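Local coordinates for protein 3-ketosteroid-delta4-5alpha-dehydrogenase (Rhodococcus jostii, PDB 4AT2) that catalyses the FAD-dependent dehydrogenation of 3-keto-5alpha-steroids, introducing a C4-C5 double bond into ring A during steroid catabolism, at residues 63-68 and 252-257; 149-154 and 160-165; 337-342 and 484-489; 470-475 and 504-509. One frame throughout, in Å; residues are numbered along the deposited sequence.

In the fold
Interactions 1 and 4 sit together at one end of the molecule, their centres about 8 Å apart, and both reach the same parallel sheet: strand 255-258 of interaction 1 is the neighbour of strand 471-473 of interaction 4. The first is a surface contact of charged side chains and water; the second is buried, one aromatic ring of a strand laid against a helix. Interaction 3 lies deep in the chain, where a tyrosine hydroxyl and, weakly, a backbone amide bind the steroid's ketone. Interaction 2, partly buried, mixes backbone bonds with aromatic packing at an outer strand of a small antiparallel sheet. Interactions 3 and 4 take in the two ends of helix 490-507.

Interaction 1. Residues 63-68 and 252-257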
loop_
_atom_site.group_PDB
_atom_site.type_symbol
_atom_site.label_atom_id
_atom_site.label_comp_id
_atom_site.label_asym_id
_atom_site.label_seq_id
_atom_site.Cartn_x
_atom_site.Cartn_y
_atom_site.Cartn_z
ATOM N N ALA A 63 17.746 28.782 18.735
ATOM C CA ALA A 63 18.073 29.631 17.598
ATOM C C ALA A 63 17.676 31.089 17.839
ATOM O O ALA A 63 17.963 31.950 17.010
ATOM C CB ALA A 63 17.410 29.101 16.336
ATOM N N GLY A 64 17.006 31.354 18.959
ATOM C CA GLY A 64 16.592 32.714 19.320
ATOM C C GLY A 64 15.163 33.096 18.964
ATOM O O GLY A 64 14.748 34.239 19.197
ATOM N N ALA A 65 14.399 32.150 18.418
ATOM C CA ALA A 65 13.002 32.405 18.026
ATOM C C ALA A 65 12.056 32.400 19.216
ATOM O O ALA A 65 12.283 31.704 20.205
ATOM C CB ALA A 65 12.539 31.378 16.995
ATOM N N ASP A 66 10.989 33.188 19.108
ATOM C CA ASP A 66 9.880 33.161 20.056
ATOM C C ASP A 66 8.999 31.973 19.657
ATOM O O ASP A 66 8.456 31.949 18.556
ATOM C CB ASP A 66 9.131 34.507 19.971
ATOM C CG ASP A 66 7.779 34.513 20.687
ATOM O OD1 ASP A 66 7.576 33.797 21.687
ATOM O OD2 ASP A 66 6.904 35.294 20.244
ATOM N N VAL A 67 8.902 30.981 20.538
ATOM C CA VAL A 67 8.221 29.717 20.206
ATOM C C VAL A 67 6.930 29.520 20.990
ATOM O O VAL A 67 6.909 29.666 22.220
ATOM C CB VAL A 67 9.136 28.496 20.485
ATOM C CG1 VAL A 67 8.469 27.198 20.034
ATOM C CG2 VAL A 67 10.471 28.651 19.775
ATOM N N LEU A 68 5.863 29.176 20.274
ATOM C CA LEU A 68 4.588 28.838 20.896
ATOM C C LEU A 68 4.111 27.466 20.429
ATOM O O LEU A 68 3.930 27.248 19.238
ATOM C CB LEU A 68 3.530 29.909 20.586
ATOM C CG LEU A 68 2.083 29.666 21.036
ATOM C CD1 LEU A 68 2.003 29.509 22.555
ATOM C CD2 LEU A 68 1.175 30.795 20.545
ATOM N N ALA A 252 2.266 33.127 12.871
ATOM C CA ALA A 252 3.603 32.527 12.840
ATOM C C ALA A 252 4.490 33.370 11.935
ATOM O O ALA A 252 4.399 33.264 10.703
ATOM C CB ALA A 252 3.534 31.081 12.330
ATOM N N ARG A 253 5.339 34.210 12.527
ATOM C CA ARG A 253 6.170 35.122 11.731
ATOM C C ARG A 253 7.179 34.402 10.831
ATOM O O ARG A 253 7.455 34.862 9.721
ATOM C CB ARG A 253 6.903 36.139 12.617
ATOM C CG ARG A 253 6.007 36.972 13.521
ATOM C CD ARG A 253 6.845 37.899 14.390
ATOM N NE ARG A 253 6.064 38.492 15.476
ATOM C CZ ARG A 253 6.082 38.075 16.744
ATOM N NH1 ARG A 253 6.854 37.058 17.126
ATOM N NH2 ARG A 253 5.332 38.694 17.642
ATOM N N ARG A 254 7.717 33.281 11.304
ATOM C CA ARG A 254 8.785 32.575 10.585
ATOM C C ARG A 254 8.369 31.194 10.092
ATOM O O ARG A 254 8.797 30.760 9.029
ATOM C CB ARG A 254 10.036 32.449 11.460
ATOM C CG ARG A 254 10.575 33.780 11.971
ATOM C CD ARG A 254 11.902 33.590 12.686
ATOM N NE ARG A 254 12.281 34.768 13.474
ATOM C CZ ARG A 254 13.312 34.806 14.315
ATOM N NH1 ARG A 254 14.093 33.744 14.475
ATOM N NH2 ARG A 254 13.574 35.921 14.995
ATOM N N GLY A 255 7.533 30.495 10.851
ATOM C CA GLY A 255 7.102 29.175 10.396
ATOM C C GLY A 255 6.135 28.459 11.306
ATOM O O GLY A 255 6.100 28.700 12.513
ATOM N N VAL A 256 5.347 27.582 10.693
ATOM C CA VAL A 256 4.453 26.669 11.380
ATOM C C VAL A 256 5.079 25.280 11.275
ATOM O O VAL A 256 5.483 24.855 10.186
ATOM C CB VAL A 256 3.059 26.635 10.718
ATOM C CG1 VAL A 256 2.211 25.489 11.271
ATOM C CG2 VAL A 256 2.343 27.970 10.903
ATOM N N VAL A 257 5.192 24.595 12.410
ATOM C CA VAL A 257 5.643 23.192 12.430
ATOM C C VAL A 257 4.457 22.287 12.756
ATOM O O VAL A 257 3.903 22.354 13.852
ATOM C CB VAL A 257 6.764 22.938 13.467
ATOM C CG1 VAL A 257 7.183 21.462 13.455
ATOM C CG2 VAL A 257 7.969 23.841 13.200
HETATM O O HOH W 1 16.481 34.109 15.817
HETATM O O HOH W 2 5.190 37.454 20.596
#
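Asp66 and Arg253 supply the ionic part of this surface contact. Asp66 OD2 meets Arg253 NH1 at 3.6 Å, a long salt bridge made at the guanidinium edge, with carboxylate and guanidinium planes 34° apart. Neither group depends on it alone: Asp66 OD1 pairs with Arg218, and Arg253 NH1 with Asp43.

Water forms the second kind of link. Water 2 donates to Asp66 OD2 (2.8 Å) and accepts from Arg253 NH2 (3.2 Å), closing a ring beside the salt bridge. Water 1 accepts from Arg254 NH1 (2.8 Å) and donates to Ala63 O (2.9 Å). The extended chain of Arg254 carries NH1 that far, and the same nitrogen bonds Ala507 O, so its charge probably suits the carbonyl-rich ends of helices 51-62 and 490-507. Gly64 closes the former helix in a Schellman motif.

Van der Waals contact is slight: the Ala65 methyl, CB, touches Arg254 NH1 at 3.8 Å, approaching the guanidinium obliquely.

Beyond these polar ends the two segments run into strands 67-70 and 255-258, which flank strand 45-47 in the parallel sheet of a Rossmann-type FAD-binding domain.

Interaction 2. Residues 149-154 and 160-165; sequences SFWGEP and FDDGLM
Phe150 and Leu164 are paired by a single parallel-type backbone bridge, with Phe150 CD1 touching Leu164 CG at 4.2 Å; the tight part of this contact starts here. Leu164 N donates to Ser149 O (3.1 Å), and Trp151 N donates to Leu164 O (2.9 Å) with an N-H...O angle of 162°, so Leu164 is gripped on both its amide and its carbonyl. Ser149 O also takes a weak bond from Gly163 N. Phe150 CA-H adds a contact to Leu164 O at 3.3 Å. Ser149 OG donates to Asp162 OD1, at a modelled length too short to be read closely.

The Trp151 indole belongs to the packed part too. With CG anti to its own amide nitrogen (chi1 -179°), the indole is directed at residues 160-165. Met165 SD comes alongside, at the edge, 3.9 Å from Trp151 CD1, a Met-aromatic contact. Asp162 OD2 nears CE3 from one side, while Glu153 N lies over the opposite face, toward the rim. The looser, outer side is Phe160, which is exposed: on the Asp162 side it turns its edge to the face of the six-membered ring, centroids 5.7 Å apart and planes at 84°. A serine at Trp151 would probably leave Phe160 without the face it leans on and the thioether of Met165 free to turn.

Strand 164-165 is an outer strand of a small antiparallel sheet with 185-186 and 87-88. The bridge lays a further length of loop along it, closing the chain excursion that carries Trp156 and Glu157 of the steroid pocket.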
loop_
_atom_site.group_PDB
_atom_site.type_symbol
_atom_site.label_atom_id
_atom_site.label_comp_id
_atom_site.label_asym_id
_atom_site.label_seq_id
_atom_site.Cartn_x
_atom_site.Cartn_y
_atom_site.Cartn_z
ATOM N N SER A 149 23.645 -0.720 29.587
ATOM C CA SER A 149 23.489 -2.168 29.691
ATOM C C SER A 149 22.544 -2.642 28.596
ATOM O O SER A 149 21.656 -1.891 28.141
ATOM C CB SER A 149 22.946 -2.569 31.060
ATOM O OG SER A 149 21.728 -1.907 31.308
ATOM N N PHE A 150 22.747 -3.891 28.190
ATOM C CA PHE A 150 22.065 -4.486 27.050
ATOM C C PHE A 150 21.172 -5.632 27.513
ATOM O O PHE A 150 21.590 -6.462 28.323
ATOM C CB PHE A 150 23.127 -4.992 26.050
ATOM C CG PHE A 150 22.595 -5.897 24.968
ATOM C CD1 PHE A 150 21.917 -5.376 23.867
ATOM C CD2 PHE A 150 22.827 -7.272 25.020
ATOM C CE1 PHE A 150 21.448 -6.208 22.861
ATOM C CE2 PHE A 150 22.369 -8.106 24.002
ATOM C CZ PHE A 150 21.676 -7.573 22.926
ATOM N N TRP A 151 19.937 -5.656 27.017
ATOM C CA TRP A 151 19.046 -6.792 27.247
ATOM C C TRP A 151 19.043 -7.653 26.020
ATOM O O TRP A 151 18.724 -7.175 24.936
ATOM C CB TRP A 151 17.625 -6.320 27.535
ATOM C CG TRP A 151 16.708 -7.490 27.798
ATOM C CD1 TRP A 151 15.671 -7.958 26.998
ATOM C CD2 TRP A 151 16.767 -8.421 28.937
ATOM N NE1 TRP A 151 15.082 -9.064 27.559
ATOM C CE2 TRP A 151 15.693 -9.396 28.722
ATOM C CE3 TRP A 151 17.555 -8.519 30.083
ATOM C CZ2 TRP A 151 15.440 -10.429 29.623
ATOM C CZ3 TRP A 151 17.286 -9.557 30.987
ATOM C CH2 TRP A 151 16.260 -10.490 30.757
ATOM N N GLY A 152 19.380 -8.933 26.186
ATOM C CA GLY A 152 19.618 -9.814 25.044
ATOM C C GLY A 152 18.592 -10.898 24.748
ATOM O O GLY A 152 18.802 -11.696 23.839
ATOM N N GLU A 153 17.480 -10.929 25.478
ATOM C CA GLU A 153 16.504 -12.000 25.281
ATOM C C GLU A 153 15.341 -11.534 24.419
ATOM O O GLU A 153 15.050 -10.342 24.374
ATOM C CB GLU A 153 15.998 -12.536 26.627
ATOM C CG GLU A 153 17.121 -13.049 27.530
ATOM C CD GLU A 153 16.626 -13.617 28.848
ATOM O OE1 GLU A 153 15.431 -13.964 28.955
ATOM O OE2 GLU A 153 17.442 -13.735 29.792
ATOM N N PRO A 154 14.673 -12.471 23.722
ATOM C CA PRO A 154 13.502 -12.080 22.941
ATOM C C PRO A 154 12.465 -11.383 23.810
ATOM O O PRO A 154 12.219 -11.809 24.954
ATOM C CB PRO A 154 12.958 -13.423 22.437
ATOM C CG PRO A 154 14.169 -14.313 22.407
ATOM C CD PRO A 154 14.906 -13.925 23.658
ATOM N N PHE A 160 13.675 -4.768 32.451
ATOM C CA PHE A 160 14.260 -3.914 33.473
ATOM C C PHE A 160 14.631 -2.561 32.859
ATOM O O PHE A 160 14.117 -2.191 31.797
ATOM C CB PHE A 160 15.450 -4.633 34.125
ATOM C CG PHE A 160 15.149 -6.060 34.524
ATOM C CD1 PHE A 160 14.211 -6.337 35.524
ATOM C CD2 PHE A 160 15.793 -7.131 33.901
ATOM C CE1 PHE A 160 13.923 -7.651 35.889
ATOM C CE2 PHE A 160 15.513 -8.446 34.269
ATOM C CZ PHE A 160 14.578 -8.704 35.262
ATOM N N ASP A 161 15.513 -1.814 33.510
ATOM C CA ASP A 161 15.806 -0.461 33.041
ATOM C C ASP A 161 16.996 -0.406 32.083
ATOM O O ASP A 161 17.659 0.618 31.990
ATOM C CB ASP A 161 15.993 0.513 34.226
ATOM C CG ASP A 161 17.172 0.148 35.117
ATOM O OD1 ASP A 161 17.652 -1.000 35.036
ATOM O OD2 ASP A 161 17.616 1.020 35.910
ATOM N N ASP A 162 17.255 -1.504 31.373
ATOM C CA ASP A 162 18.369 -1.549 30.422
ATOM C C ASP A 162 18.175 -0.579 29.266
ATOM O O ASP A 162 17.043 -0.263 28.877
ATOM C CB ASP A 162 18.594 -2.971 29.924
ATOM C CG ASP A 162 18.999 -3.899 31.045
ATOM O OD1 ASP A 162 20.048 -3.647 31.679
ATOM O OD2 ASP A 162 18.257 -4.855 31.321
ATOM N N GLY A 163 19.288 -0.084 28.737
ATOM C CA GLY A 163 19.240 0.970 27.734
ATOM C C GLY A 163 19.353 0.536 26.287
ATOM O O GLY A 163 19.072 1.320 25.387
ATOM N N LEU A 164 19.772 -0.704 26.043
ATOM C CA LEU A 164 19.994 -1.143 24.661
ATOM C C LEU A 164 19.421 -2.533 24.408
ATOM O O LEU A 164 19.542 -3.432 25.248
ATOM C CB LEU A 164 21.498 -1.087 24.318
ATOM C CG LEU A 164 21.946 -1.310 22.865
ATOM C CD1 LEU A 164 21.521 -0.161 21.958
ATOM C CD2 LEU A 164 23.461 -1.459 22.833
ATOM N N MET A 165 18.782 -2.693 23.252
ATOM C CA MET A 165 18.130 -3.958 22.898
ATOM C C MET A 165 17.973 -4.008 21.386
ATOM O O MET A 165 17.795 -2.970 20.756
ATOM C CB MET A 165 16.758 -4.021 23.582
ATOM C CG MET A 165 16.019 -5.337 23.441
ATOM S SD MET A 165 14.506 -5.296 24.436
ATOM C CE MET A 165 13.650 -6.719 23.775
#

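Interaction 3. Residues 337-342 and 484-489. With ASD (4-androstene-3-17-dione), chain B.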
loop_
_atom_site.group_PDB
_atom_site.type_symbol
_atom_site.label_atom_id
_atom_site.label_comp_id
_atom_site.label_asym_id
_atom_site.label_seq_id
_atom_site.Cartn_x
_atom_site.Cartn_y
_atom_site.Cartn_z
ATOM N N ASP A 337 12.639 -16.152 15.512
ATOM C CA ASP A 337 13.522 -15.295 16.303
ATOM C C ASP A 337 13.682 -13.891 15.731
ATOM O O ASP A 337 14.447 -13.094 16.265
ATOM C CB ASP A 337 14.888 -15.963 16.536
ATOM C CG ASP A 337 15.640 -16.258 15.244
ATOM O OD1 ASP A 337 15.036 -16.182 14.147
ATOM O OD2 ASP A 337 16.850 -16.555 15.341
ATOM N N THR A 338 12.937 -13.566 14.679
ATOM C CA THR A 338 12.965 -12.186 14.208
ATOM C C THR A 338 12.144 -11.287 15.128
ATOM O O THR A 338 11.486 -11.761 16.058
ATOM C CB THR A 338 12.556 -12.026 12.718
ATOM O OG1 THR A 338 12.859 -10.682 12.301
ATOM C CG2 THR A 338 11.068 -12.279 12.516
ATOM N N TYR A 339 12.231 -9.983 14.880
ATOM C CA TYR A 339 11.439 -8.985 15.585
ATOM C C TYR A 339 9.950 -9.338 15.516
ATOM O O TYR A 339 9.421 -9.641 14.446
ATOM C CB TYR A 339 11.714 -7.629 14.922
ATOM C CG TYR A 339 10.832 -6.465 15.329
ATOM C CD1 TYR A 339 10.611 -6.163 16.667
ATOM C CD2 TYR A 339 10.257 -5.643 14.357
ATOM C CE1 TYR A 339 9.813 -5.083 17.033
ATOM C CE2 TYR A 339 9.472 -4.555 14.708
ATOM C CZ TYR A 339 9.256 -4.289 16.051
ATOM O OH TYR A 339 8.476 -3.210 16.411
ATOM N N SER A 340 9.273 -9.299 16.655
ATOM C CA SER A 340 7.867 -9.707 16.657
ATOM C C SER A 340 6.957 -8.766 15.843
ATOM O O SER A 340 5.896 -9.180 15.390
ATOM C CB SER A 340 7.371 -9.990 18.078
ATOM O OG SER A 340 7.905 -11.238 18.531
ATOM N N GLY A 341 7.410 -7.524 15.620
ATOM C CA GLY A 341 6.738 -6.612 14.687
ATOM C C GLY A 341 6.804 -7.099 13.247
ATOM O O GLY A 341 5.856 -6.933 12.487
ATOM N N ARG A 342 7.943 -7.689 12.872
ATOM C CA ARG A 342 8.096 -8.271 11.549
ATOM C C ARG A 342 7.211 -9.506 11.448
ATOM O O ARG A 342 6.546 -9.712 10.437
ATOM C CB ARG A 342 9.566 -8.619 11.278
ATOM C CG ARG A 342 9.801 -9.219 9.903
ATOM C CD ARG A 342 11.279 -9.191 9.507
ATOM N NE ARG A 342 11.435 -9.926 8.262
ATOM C CZ ARG A 342 11.252 -9.407 7.052
ATOM N NH1 ARG A 342 10.941 -8.121 6.903
ATOM N NH2 ARG A 342 11.391 -10.184 5.984
ATOM N N GLY A 484 7.661 1.004 4.733
ATOM C CA GLY A 484 6.906 -0.256 4.646
ATOM C C GLY A 484 7.194 -1.114 5.860
ATOM O O GLY A 484 6.366 -1.210 6.772
ATOM N N GLY A 485 8.394 -1.695 5.900
ATOM C CA GLY A 485 8.862 -2.361 7.116
ATOM C C GLY A 485 8.982 -1.387 8.286
ATOM O O GLY A 485 9.102 -0.175 8.085
ATOM N N TYR A 486 8.957 -1.931 9.500
ATOM C CA TYR A 486 9.035 -1.133 10.714
ATOM C C TYR A 486 10.059 -1.728 11.678
ATOM O O TYR A 486 10.251 -2.940 11.722
ATOM C CB TYR A 486 7.649 -1.049 11.392
ATOM C CG TYR A 486 7.637 -0.176 12.630
ATOM C CD1 TYR A 486 7.515 1.212 12.521
ATOM C CD2 TYR A 486 7.757 -0.727 13.914
ATOM C CE1 TYR A 486 7.523 2.021 13.643
ATOM C CE2 TYR A 486 7.779 0.088 15.041
ATOM C CZ TYR A 486 7.646 1.465 14.895
ATOM O OH TYR A 486 7.671 2.304 15.988
ATOM N N ALA A 487 10.699 -0.868 12.469
ATOM C CA ALA A 487 11.547 -1.313 13.570
ATOM C C ALA A 487 11.198 -0.468 14.780
ATOM O O ALA A 487 10.963 0.742 14.649
ATOM C CB ALA A 487 13.033 -1.180 13.218
ATOM N N SER A 488 11.135 -1.093 15.959
ATOM C CA SER A 488 10.809 -0.351 17.186
ATOM C C SER A 488 11.829 0.752 17.442
ATOM O O SER A 488 13.056 0.534 17.348
ATOM C CB SER A 488 10.735 -1.270 18.416
ATOM O OG SER A 488 9.542 -2.035 18.409
ATOM N N GLY A 489 11.318 1.948 17.728
ATOM C CA GLY A 489 12.183 3.101 17.967
ATOM C C GLY A 489 12.271 4.060 16.797
ATOM O O GLY A 489 12.767 5.167 16.948
HETATM C C1 ASD B . 4.898 -0.534 19.152
HETATM C C10 ASD B . 5.481 -1.704 19.966
HETATM C C11 ASD B . 3.133 -2.736 20.289
HETATM C C12 ASD B . 2.059 -3.342 21.226
HETATM C C13 ASD B . 2.697 -4.309 22.219
HETATM C C14 ASD B . 3.804 -3.575 22.974
HETATM C C15 ASD B . 4.084 -4.427 24.222
HETATM C C16 ASD B . 2.683 -4.879 24.670
HETATM C C17 ASD B . 1.868 -4.728 23.396
HETATM C C18 ASD B . 3.111 -5.618 21.538
HETATM C C19 ASD B . 5.910 -2.829 19.021
HETATM C C2 ASD B . 5.912 0.160 18.217
HETATM C C3 ASD B . 7.249 0.386 18.892
HETATM C C4 ASD B . 7.509 -0.242 20.212
HETATM C C5 ASD B . 6.734 -1.242 20.694
HETATM C C6 ASD B . 7.192 -1.936 21.971
HETATM C C7 ASD B . 6.023 -2.337 22.869
HETATM C C8 ASD B . 4.969 -3.115 22.082
HETATM C C9 ASD B . 4.407 -2.188 20.974
HETATM O O1 ASD B . 8.099 1.105 18.368
HETATM O O2 ASD B . 0.665 -4.946 23.323
#
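The steroid pocket, at the end where ring A of 4-androstene-3,17-dione lies, is the setting in which Tyr339 meets Ser488. Tyr339 OH and Ser488 OG are hydrogen-bonded at 2.6 Å, and either may donate. Chi1 of 170° sets the Tyr339 ring anti to its backbone nitrogen and sends the phenol across to the loop 484-489, where CE2 lies 3.5 Å from Tyr486 O. Gly341 N of the helix that starts after Tyr339 sits 3.4 Å above the centre of this ring; a CB on Gly341 would clash with Tyr339 CE2.

Tyr486 presents its ring edge to both Tyr339 OH and the steroid ketone. Its own OH donates to ASD O1 (2.7 Å), while Gly489 N adds a weak, longer bond to O1 (3.4 Å) from the N-cap of helix 490-507. Ser488 OG stands 3.3 Å from ASD C4, with Tyr339 OH behind it, bonded to that hydroxyl and 3.7 Å from the C19 methyl. FAD touches Tyr486 and Gly489. A phenylalanine in place of Tyr339 would probably leave Ser488 OG without its hydroxyl mate and free to rotate beside ring A.

Two donors on O1, one at the start of a helix, are likely to polarise the 3-ketone. In a saturated substrate this would probably acidify the C-H at adjacent C4, consistent with 4,5-dehydrogenation; the bound steroid already has the C4-C5 double bond.

Interaction 4. Residues 470-475 and 504-509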
loop_
_atom_site.group_PDB
_atom_site.type_symbol
_atom_site.label_atom_id
_atom_site.label_comp_id
_atom_site.label_asym_id
_atom_site.label_seq_id
_atom_site.Cartn_x
_atom_site.Cartn_y
_atom_site.Cartn_z
ATOM N N GLY A 470 7.070 28.653 4.669
ATOM C CA GLY A 470 6.520 28.803 6.007
ATOM C C GLY A 470 6.027 27.524 6.662
ATOM O O GLY A 470 5.576 27.569 7.810
ATOM N N LEU A 471 6.089 26.396 5.942
ATOM C CA LEU A 471 5.488 25.143 6.421
ATOM C C LEU A 471 6.490 24.016 6.615
ATOM O O LEU A 471 7.205 23.627 5.688
ATOM C CB LEU A 471 4.364 24.682 5.487
ATOM C CG LEU A 471 3.452 23.585 6.064
ATOM C CD1 LEU A 471 2.736 24.055 7.328
ATOM C CD2 LEU A 471 2.466 23.136 4.991
ATOM N N PHE A 472 6.503 23.488 7.833
ATOM C CA PHE A 472 7.443 22.450 8.233
ATOM C C PHE A 472 6.673 21.366 8.953
ATOM O O PHE A 472 5.542 21.596 9.405
ATOM C CB PHE A 472 8.518 23.060 9.135
ATOM C CG PHE A 472 9.176 24.259 8.515
ATOM C CD1 PHE A 472 10.257 24.094 7.653
ATOM C CD2 PHE A 472 8.646 25.538 8.711
ATOM C CE1 PHE A 472 10.834 25.192 7.034
ATOM C CE2 PHE A 472 9.221 26.642 8.092
ATOM C CZ PHE A 472 10.319 26.465 7.259
ATOM N N ALA A 473 7.264 20.180 9.060
ATOM C CA ALA A 473 6.542 19.070 9.705
ATOM C C ALA A 473 7.476 17.958 10.126
ATOM O O ALA A 473 8.507 17.740 9.491
ATOM C CB ALA A 473 5.453 18.524 8.786
ATOM N N ALA A 474 7.099 17.246 11.187
ATOM C CA ALA A 474 7.874 16.094 11.646
ATOM C C ALA A 474 6.995 15.177 12.476
ATOM O O ALA A 474 5.905 15.567 12.911
ATOM C CB ALA A 474 9.089 16.543 12.447
ATOM N N GLY A 475 7.486 13.966 12.706
ATOM C CA GLY A 475 6.716 12.975 13.471
ATOM C C GLY A 475 5.727 12.264 12.571
ATOM O O GLY A 475 5.879 12.259 11.340
ATOM N N ILE A 504 14.894 24.062 13.581
ATOM C CA ILE A 504 15.994 24.815 12.976
ATOM C C ILE A 504 15.523 25.586 11.724
ATOM O O ILE A 504 15.796 26.792 11.579
ATOM C CB ILE A 504 17.167 23.871 12.619
ATOM C CG1 ILE A 504 17.776 23.255 13.889
ATOM C CG2 ILE A 504 18.222 24.585 11.780
ATOM C CD1 ILE A 504 18.712 22.091 13.599
ATOM N N SER A 505 14.810 24.890 10.837
ATOM C CA SER A 505 14.369 25.472 9.571
ATOM C C SER A 505 13.320 26.547 9.797
ATOM O O SER A 505 13.358 27.607 9.167
ATOM C CB SER A 505 13.818 24.397 8.636
ATOM O OG SER A 505 14.812 23.440 8.329
ATOM N N ALA A 506 12.391 26.276 10.708
ATOM C CA ALA A 506 11.316 27.224 11.010
ATOM C C ALA A 506 11.828 28.532 11.615
ATOM O O ALA A 506 11.242 29.593 11.358
ATOM C CB ALA A 506 10.280 26.592 11.927
ATOM N N ALA A 507 12.891 28.449 12.414
ATOM C CA ALA A 507 13.448 29.618 13.104
ATOM C C ALA A 507 14.250 30.556 12.197
ATOM O O ALA A 507 14.505 31.695 12.569
ATOM C CB ALA A 507 14.293 29.187 14.297
ATOM N N LYS A 508 14.647 30.077 11.020
ATOM C CA LYS A 508 15.413 30.901 10.073
ATOM C C LYS A 508 14.629 32.129 9.609
ATOM O O LYS A 508 13.418 32.064 9.405
ATOM C CB LYS A 508 15.845 30.069 8.872
ATOM C CG LYS A 508 16.950 29.088 9.202
ATOM C CD LYS A 508 17.344 28.288 7.977
ATOM C CE LYS A 508 18.415 27.271 8.325
ATOM N NZ LYS A 508 18.816 26.470 7.135
ATOM N N GLN A 509 15.331 33.251 9.462
ATOM C CA GLN A 509 14.717 34.497 8.991
ATOM C C GLN A 509 14.921 34.674 7.488
ATOM O O GLN A 509 15.911 34.194 6.925
ATOM C CB GLN A 509 15.286 35.702 9.741
ATOM C CG GLN A 509 14.985 35.707 11.231
ATOM C CD GLN A 509 15.318 37.030 11.891
ATOM O OE1 GLN A 509 14.673 38.048 11.634
ATOM N NE2 GLN A 509 16.323 37.020 12.759
#
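A buried strand-on-helix packing, made by one aromatic ring, joins Phe472 of the edge strand 471-473 to Ser505 and Ala506 near the end of the C-terminal helix 490-507. The Phe472 ring lies with one face against the helix backbone: Ala506 CA is 3.6 Å above its plane and Ser505 C 3.8 Å, both offset toward the rim. The two long sides of the ring are divided between the two residues. CE1 meets Ser505 CB at 3.5 Å, while CE2 comes to Ala506 CA at 3.6 Å and CD2 to the Ala506 methyl, CB, at 3.8 Å. Chi1 of -53° holds CG anti to the carbonyl carbon of Phe472, which brings the ring against the helix. The small side chains of Ser505 and Ala506 probably allow the ring so close to the main chain.

Strand 471-473 is the outermost strand of the parallel sheet in the FAD-binding domain, next to strand 255-258, and the chain then crosses to helix 490-507, which packs on that sheet in the manner of a Rossmann-type layer. Phe472 bonds through its backbone to Val256 and Leu258, and Ala506 also touches Val257, so the helix rests on both strands. Leu471, its neighbour, points away from the helix and touches Val460 of strand 459-461.

Of the Ser505 side chain, CB is the atom that meets the ring. The hydroxyl is hydrogen-bonded to Asn457 O and Arg501 O, a polar group satisfied at the border of an otherwise apolar contact. Farther along, Gly475 touches FAD, although the Phe472 side chain remains about 13 Å from the cofactor.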